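Local structure of succinylglutamate desuccinylase (Vibrio parahaemolyticus, 2BCO) at residues V193-S198 against G337-D342. The protein probably hydrolyses N-succinylglutamate to succinate and glutamate, the last step of arginine degradation by the AST pathway, using one zinc ion per subunit. Sequence-based numbering, arbitrary orientation.
Sequences VLLSNS and GELVYD
Tyr-341 and Leu-195 show how a tyrosine can join two strands that share no direct hydrogen bond, meeting the leucine of the other strand with its ring and reaching that same segment's backbone through two waters. From CB, which points toward segment 193-198, a chi1 of 44° tucks CG between N and C of the tyrosine's own backbone and sends the ring out alongside the leucine, the two side chains running antiparallel. Along one side of the ring, Tyr-341 CD1 lies 3.6 Å from Leu-195 CD1, and the same methyl is 3.8 Å from Tyr-341 CE1, approaching obliquely. At the tip, Tyr-341 OH comes within 4.1 Å of Asn-197 CB, a loose van der Waals contact, while it also bonds two waters. One water is 2.7 Å from Tyr-341 OH and donates to Leu-195 O over 2.8 Å; the other is 3.0 Å from Tyr-341 OH and donates to Ser-196 O. The carbonyls of Leu-195, the last residue of the strand, and of Ser-196, just beyond it, are thus tied to a single phenol. Leu-195 CD1 also faces Leu-339 CD2 at 4.4 Å, so this methyl meets both side chains that strand 338-341 directs toward it.

The arrangement brings strand 338-341 over the end of strand 192-195, away from the zinc site. Arg-177 bridges both segments, hydrogen-bonding Ser-196 O through NH2 and Glu-338 OE2 through its backbone N. Strand 338-341 pairs antiparallel with 322-335, which pairs in turn with 258-267; the latter runs parallel to 192-195. Tyr-341 accordingly spans this series, touching Val-330 and Arg-261 on the two intervening strands.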
ATOM      1  N   VAL A 193      -7.016  10.281   0.012  1.00 10.44           N
ATOM      2  CA  VAL A 193      -6.449   9.480  -1.064  1.00 12.35           C
ATOM      3  C   VAL A 193      -5.780  10.408  -2.069  1.00 10.70           C
ATOM      4  O   VAL A 193      -6.378  11.376  -2.527  1.00  7.68           O
ATOM      5  CB  VAL A 193      -7.509   8.651  -1.811  1.00 25.00           C
ATOM      6  CG1 VAL A 193      -6.818   7.693  -2.782  1.00 21.07           C
ATOM      7  CG2 VAL A 193      -8.353   7.871  -0.816  1.00 31.57           C
ATOM      8  N   LEU A 194      -4.526  10.119  -2.386  1.00 11.39           N
ATOM      9  CA  LEU A 194      -3.768  10.918  -3.341  1.00 10.52           C
ATOM     10  C   LEU A 194      -3.826  10.168  -4.688  1.00  9.85           C
ATOM     11  O   LEU A 194      -3.462   8.994  -4.772  1.00  7.31           O
ATOM     12  CB  LEU A 194      -2.313  11.047  -2.870  1.00 12.18           C
ATOM     13  CG  LEU A 194      -1.424  12.197  -3.370  1.00 16.30           C
ATOM     14  CD1 LEU A 194       0.016  11.706  -3.436  1.00 12.75           C
ATOM     15  CD2 LEU A 194      -1.873  12.698  -4.737  1.00 15.72           C
ATOM     16  N   LEU A 195      -4.313  10.839  -5.724  1.00  8.68           N
ATOM     17  CA  LEU A 195      -4.404  10.239  -7.047  1.00  9.81           C
ATOM     18  C   LEU A 195      -3.118  10.578  -7.801  1.00  9.48           C
ATOM     19  O   LEU A 195      -2.910  11.726  -8.172  1.00 11.44           O
ATOM     20  CB  LEU A 195      -5.603  10.812  -7.799  1.00 12.28           C
ATOM     21  CG  LEU A 195      -6.956  10.711  -7.098  1.00 14.84           C
ATOM     22  CD1 LEU A 195      -8.005  11.402  -7.935  1.00 15.35           C
ATOM     23  CD2 LEU A 195      -7.324   9.259  -6.864  1.00 11.83           C
ATOM     24  N   SER A 196      -2.248   9.598  -8.017  1.00 11.68           N
ATOM     25  CA  SER A 196      -0.999   9.866  -8.730  1.00 12.87           C
ATOM     26  C   SER A 196      -1.260  10.354 -10.154  1.00 12.60           C
ATOM     27  O   SER A 196      -2.252   9.971 -10.768  1.00 15.08           O
ATOM     28  CB  SER A 196      -0.131   8.609  -8.796  1.00  9.19           C
ATOM     29  OG  SER A 196       0.360   8.254  -7.519  1.00 11.59           O
ATOM     30  N   ASN A 197      -0.371  11.197 -10.672  1.00 15.78           N
ATOM     31  CA  ASN A 197      -0.507  11.697 -12.039  1.00 18.74           C
ATOM     32  C   ASN A 197       0.674  11.208 -12.866  1.00 19.13           C
ATOM     33  O   ASN A 197       0.830  11.601 -14.015  1.00 22.34           O
ATOM     34  CB  ASN A 197      -0.574  13.238 -12.069  1.00 22.73           C
ATOM     35  CG  ASN A 197       0.788  13.893 -11.851  1.00 26.27           C
ATOM     36  OD1 ASN A 197       1.644  13.349 -11.152  1.00 29.77           O
ATOM     37  ND2 ASN A 197       0.984  15.073 -12.432  1.00 26.76           N
ATOM     38  N   SER A 198       1.498  10.338 -12.292  1.00 18.92           N
ATOM     39  CA  SER A 198       2.664   9.826 -13.009  1.00 18.33           C
ATOM     40  C   SER A 198       2.993   8.357 -12.685  1.00 18.23           C
ATOM     41  O   SER A 198       2.945   7.942 -11.531  1.00 15.79           O
ATOM     42  CB  SER A 198       3.874  10.714 -12.695  1.00 33.98           C
ATOM     43  OG  SER A 198       4.997  10.344 -13.471  1.00 38.33           O
ATOM     44  N   GLY A 337     -17.683   4.906 -14.014  1.00 20.95           N
ATOM     45  CA  GLY A 337     -17.149   4.056 -12.964  1.00 18.96           C
ATOM     46  C   GLY A 337     -15.710   4.350 -12.569  1.00 16.77           C
ATOM     47  O   GLY A 337     -15.111   3.598 -11.800  1.00 19.03           O
ATOM     48  N   GLU A 338     -15.159   5.440 -13.092  1.00 15.99           N
ATOM     49  CA  GLU A 338     -13.787   5.840 -12.806  1.00 15.10           C
ATOM     50  C   GLU A 338     -13.774   7.190 -12.082  1.00 15.07           C
ATOM     51  O   GLU A 338     -14.462   8.131 -12.493  1.00 12.63           O
ATOM     52  CB  GLU A 338     -12.999   5.945 -14.121  1.00 13.23           C
ATOM     53  CG  GLU A 338     -11.593   6.532 -13.996  1.00 14.20           C
ATOM     54  CD  GLU A 338     -10.590   5.575 -13.342  1.00 17.11           C
ATOM     55  OE1 GLU A 338      -9.426   5.974 -13.172  1.00 15.50           O
ATOM     56  OE2 GLU A 338     -10.959   4.429 -12.999  1.00 15.54           O
ATOM     57  N   LEU A 339     -12.996   7.292 -11.009  1.00 11.85           N
ATOM     58  CA  LEU A 339     -12.933   8.550 -10.278  1.00 12.28           C
ATOM     59  C   LEU A 339     -11.952   9.478 -10.984  1.00 13.55           C
ATOM     60  O   LEU A 339     -10.750   9.203 -11.025  1.00 13.25           O
ATOM     61  CB  LEU A 339     -12.491   8.334  -8.820  1.00 10.17           C
ATOM     62  CG  LEU A 339     -12.644   9.617  -7.983  1.00 10.65           C
ATOM     63  CD1 LEU A 339     -14.121   9.800  -7.603  1.00  8.17           C
ATOM     64  CD2 LEU A 339     -11.772   9.562  -6.729  1.00  8.00           C
ATOM     65  N   VAL A 340     -12.471  10.568 -11.545  1.00 12.67           N
ATOM     66  CA  VAL A 340     -11.638  11.538 -12.251  1.00 15.32           C
ATOM     67  C   VAL A 340     -11.817  12.913 -11.626  1.00 17.18           C
ATOM     68  O   VAL A 340     -12.734  13.124 -10.835  1.00 16.20           O
ATOM     69  CB  VAL A 340     -12.012  11.631 -13.764  1.00 17.33           C
ATOM     70  CG1 VAL A 340     -11.928  10.252 -14.412  1.00 15.07           C
ATOM     71  CG2 VAL A 340     -13.413  12.231 -13.933  1.00 14.21           C
ATOM     72  N   TYR A 341     -10.939  13.846 -11.962  1.00 13.40           N
ATOM     73  CA  TYR A 341     -11.063  15.194 -11.419  1.00 20.03           C
ATOM     74  C   TYR A 341     -11.144  16.293 -12.481  1.00 25.11           C
ATOM     75  O   TYR A 341     -10.722  16.111 -13.628  1.00 23.72           O
ATOM     76  CB  TYR A 341      -9.928  15.501 -10.442  1.00 24.55           C
ATOM     77  CG  TYR A 341      -8.552  15.067 -10.881  1.00 23.22           C
ATOM     78  CD1 TYR A 341      -8.085  13.783 -10.613  1.00 23.38           C
ATOM     79  CD2 TYR A 341      -7.688  15.959 -11.508  1.00 23.84           C
ATOM     80  CE1 TYR A 341      -6.775  13.400 -10.950  1.00 21.20           C
ATOM     81  CE2 TYR A 341      -6.382  15.589 -11.850  1.00 21.36           C
ATOM     82  CZ  TYR A 341      -5.934  14.313 -11.566  1.00 21.26           C
ATOM     83  OH  TYR A 341      -4.645  13.965 -11.885  1.00 21.38           O
ATOM     84  N   ASP A 342     -11.684  17.438 -12.064  1.00 80.65           N
ATOM     85  CA  ASP A 342     -11.887  18.609 -12.918  1.00 86.38           C
ATOM     86  C   ASP A 342     -13.081  18.408 -13.849  1.00 87.48           C
ATOM     87  O   ASP A 342     -14.159  18.945 -13.524  1.00 88.26           O
ATOM     88  CB  ASP A 342     -10.632  18.912 -13.745  1.00 76.57           C
ATOM     89  CG  ASP A 342      -9.536  19.543 -12.922  1.00 79.83           C
ATOM     90  OD1 ASP A 342      -8.498  19.927 -13.505  1.00 82.11           O
ATOM     91  OD2 ASP A 342      -9.716  19.654 -11.690  1.00 82.91           O
TER
HETATM   92  O   HOH W   1      -2.895  13.963  -9.799  1.00 10.82           O
HETATM   93  O   HOH W   2      -4.329  11.052 -12.251  1.00 22.51           O